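Local coordinates for probable benzoylformate decarboxylase (Rhodococcus jostii, PDB 7ORX), which belongs to the thiamine diphosphate-dependent enzyme family and binds thiamine diphosphate and a sodium ion, at residues Ala373-Glu378 with Asp384-Gln389; Cys243-Pro246 with Ser251-Gly254; Thr439-Ala444 with Pro519-Val524. One frame throughout, in Å; residues are numbered along the deposited sequence.

In the fold
Along the chain contact 2 comes first, then contact 1, then contact 3. Contact 2 lies in the central family region, at the edge strand 252-255 of one six-stranded parallel sheet. Contacts 1 and 3 both reach another parallel sheet, that of the C-terminal thiamine diphosphate-binding region, at strands 374-378 and 520-525; their centres are 19 Å apart and they do not touch. Contacts 1 and 2, with centres 13 Å apart, do meet: W387 CH2 packs 4.0 Å from C243 CB, and W387 of helix 383-389 also touches F252. The nearest atoms of contacts 2 and 3 are about 22 Å apart, so the central region meets the cofactor-binding sheet region here through contact 1.

Contact 1 of 3, residues Ala373-Glu378 with Asp384-Gln389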
loop_
_atom_site.group_PDB
_atom_site.type_symbol
_atom_site.label_atom_id
_atom_site.label_comp_id
_atom_site.label_asym_id
_atom_site.label_seq_id
_atom_site.Cartn_x
_atom_site.Cartn_y
_atom_site.Cartn_z
ATOM N N ALA C 373 -38.456 -18.476 -9.498
ATOM C CA ALA C 373 -38.085 -17.284 -8.705
ATOM C C ALA C 373 -36.566 -17.271 -8.550
ATOM O O ALA C 373 -35.980 -18.341 -8.592
ATOM C CB ALA C 373 -38.769 -17.291 -7.377
ATOM N N ILE C 374 -35.993 -16.095 -8.355
ATOM C CA ILE C 374 -34.604 -15.855 -7.878
ATOM C C ILE C 374 -34.662 -15.418 -6.415
ATOM O O ILE C 374 -35.334 -14.419 -6.160
ATOM C CB ILE C 374 -33.964 -14.734 -8.723
ATOM C CG1 ILE C 374 -33.877 -15.133 -10.195
ATOM C CG2 ILE C 374 -32.616 -14.332 -8.158
ATOM C CD1 ILE C 374 -33.372 -14.068 -11.087
ATOM N N TYR C 375 -33.968 -16.085 -5.491
ATOM C CA TYR C 375 -33.995 -15.673 -4.067
ATOM C C TYR C 375 -32.702 -14.957 -3.722
ATOM O O TYR C 375 -31.667 -15.579 -3.812
ATOM C CB TYR C 375 -34.260 -16.863 -3.140
ATOM C CG TYR C 375 -35.583 -17.534 -3.411
ATOM C CD1 TYR C 375 -36.771 -17.058 -2.887
ATOM C CD2 TYR C 375 -35.658 -18.613 -4.261
ATOM C CE1 TYR C 375 -37.986 -17.680 -3.164
ATOM C CE2 TYR C 375 -36.853 -19.229 -4.563
ATOM C CZ TYR C 375 -38.026 -18.779 -4.008
ATOM O OH TYR C 375 -39.188 -19.429 -4.331
ATOM N N VAL C 376 -32.780 -13.707 -3.293
ATOM C CA VAL C 376 -31.612 -13.016 -2.693
ATOM C C VAL C 376 -31.774 -13.060 -1.173
ATOM O O VAL C 376 -32.613 -12.332 -0.631
ATOM C CB VAL C 376 -31.465 -11.588 -3.226
ATOM C CG1 VAL C 376 -30.351 -10.826 -2.543
ATOM C CG2 VAL C 376 -31.251 -11.567 -4.730
ATOM N N ASN C 377 -30.976 -13.900 -0.524
ATOM C CA ASN C 377 -31.007 -14.252 0.914
ATOM C C ASN C 377 -29.984 -13.430 1.688
ATOM O O ASN C 377 -28.845 -13.428 1.309
ATOM C CB ASN C 377 -30.651 -15.724 1.076
ATOM C CG ASN C 377 -30.993 -16.243 2.443
ATOM O OD1 ASN C 377 -30.694 -15.596 3.434
ATOM N ND2 ASN C 377 -31.665 -17.375 2.511
ATOM N N GLU C 378 -30.373 -12.775 2.766
ATOM C CA GLU C 378 -29.423 -12.159 3.719
ATOM C C GLU C 378 -30.053 -12.292 5.098
ATOM O O GLU C 378 -30.409 -11.286 5.704
ATOM C CB GLU C 378 -29.123 -10.724 3.306
ATOM C CG GLU C 378 -27.946 -10.119 4.066
ATOM C CD GLU C 378 -27.532 -8.727 3.576
ATOM O OE1 GLU C 378 -26.432 -8.632 2.906
ATOM O OE2 GLU C 378 -28.326 -7.742 3.786
ATOM N N ASP C 384 -30.299 -23.458 7.712
ATOM C CA ASP C 384 -30.779 -24.870 7.799
ATOM C C ASP C 384 -32.251 -24.946 7.346
ATOM O O ASP C 384 -32.593 -25.870 6.564
ATOM C CB ASP C 384 -30.571 -25.416 9.214
ATOM C CG ASP C 384 -29.152 -25.899 9.496
ATOM O OD1 ASP C 384 -28.293 -25.776 8.595
ATOM O OD2 ASP C 384 -28.907 -26.414 10.623
ATOM N N ALA C 385 -33.083 -23.998 7.785
ATOM C CA ALA C 385 -34.506 -23.872 7.395
ATOM C C ALA C 385 -34.630 -23.679 5.878
ATOM O O ALA C 385 -35.395 -24.392 5.243
ATOM C CB ALA C 385 -35.123 -22.720 8.140
ATOM N N PHE C 386 -33.912 -22.732 5.302
ATOM C CA PHE C 386 -33.992 -22.443 3.850
ATOM C C PHE C 386 -33.734 -23.737 3.049
ATOM O O PHE C 386 -34.506 -24.100 2.169
ATOM C CB PHE C 386 -33.011 -21.309 3.517
ATOM C CG PHE C 386 -33.078 -20.879 2.088
ATOM C CD1 PHE C 386 -32.412 -21.563 1.113
ATOM C CD2 PHE C 386 -33.908 -19.851 1.720
ATOM C CE1 PHE C 386 -32.546 -21.217 -0.219
ATOM C CE2 PHE C 386 -34.063 -19.503 0.391
ATOM C CZ PHE C 386 -33.373 -20.194 -0.576
ATOM N N TRP C 387 -32.660 -24.450 3.355
ATOM C CA TRP C 387 -32.166 -25.539 2.475
ATOM C C TRP C 387 -33.050 -26.775 2.622
ATOM O O TRP C 387 -33.177 -27.566 1.666
ATOM C CB TRP C 387 -30.687 -25.799 2.761
ATOM C CG TRP C 387 -29.846 -24.662 2.273
ATOM C CD1 TRP C 387 -29.158 -23.745 3.009
ATOM C CD2 TRP C 387 -29.657 -24.295 0.902
ATOM N NE1 TRP C 387 -28.525 -22.852 2.186
ATOM C CE2 TRP C 387 -28.822 -23.162 0.894
ATOM C CE3 TRP C 387 -30.060 -24.857 -0.314
ATOM C CZ2 TRP C 387 -28.411 -22.568 -0.283
ATOM C CZ3 TRP C 387 -29.638 -24.276 -1.480
ATOM C CH2 TRP C 387 -28.826 -23.146 -1.459
ATOM N N SER C 388 -33.669 -26.920 3.775
ATOM C CA SER C 388 -34.502 -28.105 4.102
ATOM C C SER C 388 -35.897 -27.910 3.504
ATOM O O SER C 388 -36.687 -28.844 3.516
ATOM C CB SER C 388 -34.539 -28.338 5.598
ATOM O OG SER C 388 -35.391 -27.390 6.210
ATOM N N GLN C 389 -36.166 -26.741 2.923
ATOM C CA GLN C 389 -37.551 -26.301 2.645
ATOM C C GLN C 389 -37.685 -25.661 1.249
ATOM O O GLN C 389 -38.810 -25.485 0.855
ATOM C CB GLN C 389 -37.935 -25.381 3.800
ATOM C CG GLN C 389 -39.399 -25.471 4.196
ATOM C CD GLN C 389 -39.788 -26.797 4.809
ATOM O OE1 GLN C 389 -40.798 -27.377 4.453
ATOM N NE2 GLN C 389 -39.009 -27.276 5.756
#
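The side-chain amide of N377 is held at its oxygen, OD1, by the backbone N-H of S379, just past the end of strand 374-378, while its nitrogen lies against the ring of F386. N377 ND2 comes within 3.4 Å of F386 CD2 and 3.8 Å of F386 CG. It approaches the ring obliquely, with the amide plane turned 70° from the ring plane, and the two side chains run past each other in opposite directions. No hydrogen bond crosses between strand and helix, so apolar packing carries the rest. With CG anti to the backbone N (chi1 -176°), F386 reaches out from helix 383-389 toward the strand, and its CZ meets the CB of Y375 at 4.3 Å, the CB of Y375 lying at the edge of the F386 ring, near its plane. Y375 and N377 face the helix as alternate residues of the strand. The contact packs the helix on the first strand of the beta-alpha-beta unit formed by strand 374-378, helix 383-389 and strand 398-399, within a parallel sheet. F386 is further enclosed by F362, which it meets edge-to-face, by the ring of Y398 and by L428 of strand 425-430. Within the helix, F386 CD1 sits 3.9 Å above the centre of the W387 ring. The N377 side chain is about 8 Å from the bound thiamine diphosphate.

Contact 2 of 3, residues Cys243-Pro246 with Ser251-Gly254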
loop_
_atom_site.group_PDB
_atom_site.type_symbol
_atom_site.label_atom_id
_atom_site.label_comp_id
_atom_site.label_asym_id
_atom_site.label_seq_id
_atom_site.Cartn_x
_atom_site.Cartn_y
_atom_site.Cartn_z
ATOM N N CYS C 243 -26.512 -21.179 -5.635
ATOM C CA CYS C 243 -26.960 -22.575 -5.627
ATOM C C CYS C 243 -26.590 -23.210 -6.961
ATOM O O CYS C 243 -27.118 -22.834 -8.001
ATOM C CB CYS C 243 -28.461 -22.673 -5.437
ATOM S SG CYS C 243 -29.016 -24.392 -5.531
ATOM N N PRO C 244 -25.619 -24.126 -6.974
ATOM C CA PRO C 244 -25.128 -24.711 -8.211
ATOM C C PRO C 244 -25.803 -25.998 -8.681
ATOM O O PRO C 244 -25.326 -26.638 -9.619
ATOM C CB PRO C 244 -23.681 -25.038 -7.830
ATOM C CG PRO C 244 -23.800 -25.442 -6.388
ATOM C CD PRO C 244 -24.789 -24.459 -5.822
ATOM N N PHE C 245 -26.899 -26.380 -8.054
ATOM C CA PHE C 245 -27.494 -27.709 -8.337
ATOM C C PHE C 245 -28.965 -27.705 -7.977
ATOM O O PHE C 245 -29.346 -27.034 -7.027
ATOM C CB PHE C 245 -26.771 -28.737 -7.478
ATOM C CG PHE C 245 -26.878 -30.143 -7.967
ATOM C CD1 PHE C 245 -26.085 -30.578 -9.010
ATOM C CD2 PHE C 245 -27.708 -31.040 -7.334
ATOM C CE1 PHE C 245 -26.155 -31.884 -9.454
ATOM C CE2 PHE C 245 -27.769 -32.358 -7.771
ATOM C CZ PHE C 245 -27.005 -32.778 -8.845
ATOM N N PRO C 246 -29.818 -28.473 -8.680
ATOM C CA PRO C 246 -31.233 -28.569 -8.296
ATOM C C PRO C 246 -31.376 -29.159 -6.875
ATOM O O PRO C 246 -30.855 -30.202 -6.633
ATOM C CB PRO C 246 -31.858 -29.476 -9.375
ATOM C CG PRO C 246 -30.823 -29.701 -10.448
ATOM C CD PRO C 246 -29.485 -29.277 -9.859
ATOM N N SER C 251 -29.462 -36.758 -6.069
ATOM C CA SER C 251 -28.074 -36.607 -5.564
ATOM C C SER C 251 -27.973 -35.512 -4.497
ATOM O O SER C 251 -27.046 -35.565 -3.707
ATOM C CB SER C 251 -27.126 -36.361 -6.680
ATOM O OG SER C 251 -26.927 -37.545 -7.468
ATOM N N PHE C 252 -28.905 -34.571 -4.407
ATOM C CA PHE C 252 -28.771 -33.406 -3.487
ATOM C C PHE C 252 -28.796 -33.871 -2.041
ATOM O O PHE C 252 -29.708 -34.658 -1.720
ATOM C CB PHE C 252 -29.869 -32.362 -3.685
ATOM C CG PHE C 252 -29.559 -31.079 -2.975
ATOM C CD1 PHE C 252 -28.470 -30.312 -3.335
ATOM C CD2 PHE C 252 -30.340 -30.669 -1.910
ATOM C CE1 PHE C 252 -28.173 -29.148 -2.661
ATOM C CE2 PHE C 252 -30.054 -29.495 -1.232
ATOM C CZ PHE C 252 -28.965 -28.739 -1.617
ATOM N N ARG C 253 -27.823 -33.414 -1.230
ATOM C CA ARG C 253 -27.690 -33.756 0.219
ATOM C C ARG C 253 -27.654 -32.518 1.116
ATOM O O ARG C 253 -27.633 -32.701 2.302
ATOM C CB ARG C 253 -26.403 -34.536 0.473
ATOM C CG ARG C 253 -26.355 -35.908 -0.177
ATOM C CD ARG C 253 -27.283 -36.880 0.511
ATOM N NE ARG C 253 -27.367 -38.135 -0.216
ATOM C CZ ARG C 253 -28.214 -38.379 -1.214
ATOM N NH1 ARG C 253 -29.086 -37.459 -1.626
ATOM N NH2 ARG C 253 -28.171 -39.571 -1.789
ATOM N N GLY C 254 -27.585 -31.318 0.566
ATOM C CA GLY C 254 -27.578 -30.057 1.317
ATOM C C GLY C 254 -26.237 -29.347 1.291
ATOM O O GLY C 254 -25.449 -29.546 0.360
#
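F245 and F252 both carry CG anti to the backbone N, with chi1 -159° in F245 and -168° in F252, and these rotations bring the rim of one ring obliquely against the other as the side chains slide past each other in opposite directions. F245 CD2 meets F252 CD1 at 4.1 Å. Farther out on the same ring, F245 CZ touches S251 CB at 4.2 Å. Carbonyl oxygen P246 O lies 3.8 Å from F252 CB, so the backbone of the loop also packs on this side chain. One face of each ring is covered from the chain nearby: the proline CD of P246 lies over F245, offset toward the rim, and the backbone N of G254 stands 3.5 Å above the centre of the F252 ring. The hydroxyl of S251 turns to the carbonyl oxygen of A232, and R253 NH1 bonds to F252 O from above the carbonyl plane as well as to P250 O. F245 also meets H249 edge-to-face. Beyond the pair, F245 packs on V224 and A227 of helix 220-230, on V234 of strand 234-236 and on L210 of strand 206-210, while F252 rests on I236, so loop 243-246 packs between helix 220-230 and the parallel sheet in which 252-255 is the outermost strand, beside 234-236.

Contact 3 of 3, residues Thr439-Ala444 with Pro519-Val524; sequences TALWSA and PTLIEV
A444 packs against P519, with A444 CB 3.7 Å from P519 CB. The proline ring also lies beside the backbone carbonyl of the alanine, its CG 3.4 Å from A444 O. About one helical turn earlier, L441 meets L521 through a single methyl pair, L441 CD1 and L521 CD1 at 4.1 Å, and the two side chains cross at about a right angle. The leucines get there differently: L441 has CG beside the backbone N (chi1 -77°) and an extended chi2 that carries CD1 out toward the strand, whereas the CB of L521 is directed toward the helix, and CG, anti to the N (chi1 -179°), continues from it. All four residues are buried and no hydrogen bond joins the two segments. In the next shell, Y493 of helix 486-493 packs on L441, I453 and I455 of strand 452-457 support L521, and V495 touches P519. The helix is tied down on other sides too, S443 OG bonding to L46 O and W442 NE1 to P482 O of the second subunit. Across the strand, T520 and I522 turn to helix 503-515 instead, so strand 520-525 is sandwiched between helices on its two faces. Such layering of helices over both faces of a parallel sheet is the alpha/beta architecture of thiamine diphosphate-binding domains.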
loop_
_atom_site.group_PDB
_atom_site.type_symbol
_atom_site.label_atom_id
_atom_site.label_comp_id
_atom_site.label_asym_id
_atom_site.label_seq_id
_atom_site.Cartn_x
_atom_site.Cartn_y
_atom_site.Cartn_z
ATOM N N THR C 439 -31.979 2.077 1.934
ATOM C CA THR C 439 -32.204 3.170 0.955
ATOM C C THR C 439 -32.380 2.599 -0.459
ATOM O O THR C 439 -32.860 3.341 -1.277
ATOM C CB THR C 439 -31.042 4.164 0.935
ATOM O OG1 THR C 439 -29.892 3.413 0.538
ATOM C CG2 THR C 439 -30.808 4.834 2.269
ATOM N N ALA C 440 -31.999 1.358 -0.750
ATOM C CA ALA C 440 -32.230 0.765 -2.081
ATOM C C ALA C 440 -33.721 0.634 -2.345
ATOM O O ALA C 440 -34.101 0.436 -3.522
ATOM C CB ALA C 440 -31.579 -0.569 -2.199
ATOM N N LEU C 441 -34.554 0.730 -1.311
ATOM C CA LEU C 441 -36.018 0.684 -1.512
ATOM C C LEU C 441 -36.461 1.886 -2.340
ATOM O O LEU C 441 -37.354 1.722 -3.189
ATOM C CB LEU C 441 -36.709 0.676 -0.153
ATOM C CG LEU C 441 -36.686 -0.647 0.591
ATOM C CD1 LEU C 441 -37.402 -0.477 1.920
ATOM C CD2 LEU C 441 -37.331 -1.746 -0.255
ATOM N N TRP C 442 -35.868 3.054 -2.097
ATOM C CA TRP C 442 -36.114 4.290 -2.892
ATOM C C TRP C 442 -35.868 4.027 -4.378
ATOM O O TRP C 442 -36.749 4.358 -5.173
ATOM C CB TRP C 442 -35.218 5.417 -2.409
ATOM C CG TRP C 442 -35.475 6.705 -3.119
ATOM C CD1 TRP C 442 -36.434 7.625 -2.801
ATOM C CD2 TRP C 442 -34.761 7.223 -4.249
ATOM N NE1 TRP C 442 -36.362 8.683 -3.663
ATOM C CE2 TRP C 442 -35.329 8.472 -4.549
ATOM C CE3 TRP C 442 -33.713 6.764 -5.031
ATOM C CZ2 TRP C 442 -34.883 9.258 -5.608
ATOM C CZ3 TRP C 442 -33.260 7.550 -6.074
ATOM C CH2 TRP C 442 -33.844 8.775 -6.356
ATOM N N SER C 443 -34.745 3.400 -4.716
ATOM C CA SER C 443 -34.389 3.079 -6.114
ATOM C C SER C 443 -35.474 2.190 -6.713
ATOM O O SER C 443 -35.954 2.489 -7.793
ATOM C CB SER C 443 -33.021 2.488 -6.190
ATOM O OG SER C 443 -32.071 3.462 -5.760
ATOM N N ALA C 444 -35.930 1.187 -6.000
ATOM C CA ALA C 444 -37.016 0.299 -6.475
ATOM C C ALA C 444 -38.277 1.109 -6.755
ATOM O O ALA C 444 -38.984 0.846 -7.770
ATOM C CB ALA C 444 -37.247 -0.761 -5.436
ATOM N N PRO C 519 -42.438 -2.437 -6.444
ATOM C CA PRO C 519 -41.818 -2.971 -5.240
ATOM C C PRO C 519 -42.889 -3.076 -4.154
ATOM O O PRO C 519 -43.727 -2.181 -4.034
ATOM C CB PRO C 519 -40.743 -1.961 -4.849
ATOM C CG PRO C 519 -41.119 -0.731 -5.611
ATOM C CD PRO C 519 -41.752 -1.223 -6.901
ATOM N N THR C 520 -42.819 -4.175 -3.418
ATOM C CA THR C 520 -43.676 -4.522 -2.254
ATOM C C THR C 520 -42.781 -5.091 -1.164
ATOM O O THR C 520 -41.836 -5.831 -1.498
ATOM C CB THR C 520 -44.727 -5.558 -2.650
ATOM O OG1 THR C 520 -44.065 -6.512 -3.482
ATOM C CG2 THR C 520 -45.856 -4.931 -3.426
ATOM N N LEU C 521 -43.054 -4.725 0.072
ATOM C CA LEU C 521 -42.338 -5.218 1.256
ATOM C C LEU C 521 -43.344 -5.900 2.158
ATOM O O LEU C 521 -44.352 -5.268 2.482
ATOM C CB LEU C 521 -41.719 -4.034 1.988
ATOM C CG LEU C 521 -40.927 -4.430 3.222
ATOM C CD1 LEU C 521 -39.616 -3.659 3.292
ATOM C CD2 LEU C 521 -41.751 -4.260 4.476
ATOM N N ILE C 522 -43.057 -7.119 2.583
ATOM C CA ILE C 522 -43.839 -7.819 3.637
ATOM C C ILE C 522 -42.948 -7.936 4.860
ATOM O O ILE C 522 -41.926 -8.548 4.738
ATOM C CB ILE C 522 -44.254 -9.198 3.135
ATOM C CG1 ILE C 522 -45.195 -9.090 1.944
ATOM C CG2 ILE C 522 -44.857 -10.007 4.241
ATOM C CD1 ILE C 522 -45.185 -10.332 1.081
ATOM N N GLU C 523 -43.344 -7.381 6.001
ATOM C CA GLU C 523 -42.610 -7.567 7.266
ATOM C C GLU C 523 -43.250 -8.759 7.949
ATOM O O GLU C 523 -44.380 -8.655 8.290
ATOM C CB GLU C 523 -42.666 -6.315 8.123
ATOM C CG GLU C 523 -41.945 -6.481 9.440
ATOM C CD GLU C 523 -42.126 -5.330 10.439
ATOM O OE1 GLU C 523 -42.662 -4.266 10.035
ATOM O OE2 GLU C 523 -41.732 -5.482 11.632
ATOM N N VAL C 524 -42.583 -9.888 8.026
ATOM C CA VAL C 524 -43.082 -11.103 8.718
ATOM C C VAL C 524 -42.508 -11.048 10.117
ATOM O O VAL C 524 -41.312 -10.896 10.221
ATOM C CB VAL C 524 -42.614 -12.392 8.029
ATOM C CG1 VAL C 524 -43.075 -13.616 8.783
ATOM C CG2 VAL C 524 -43.070 -12.444 6.587
#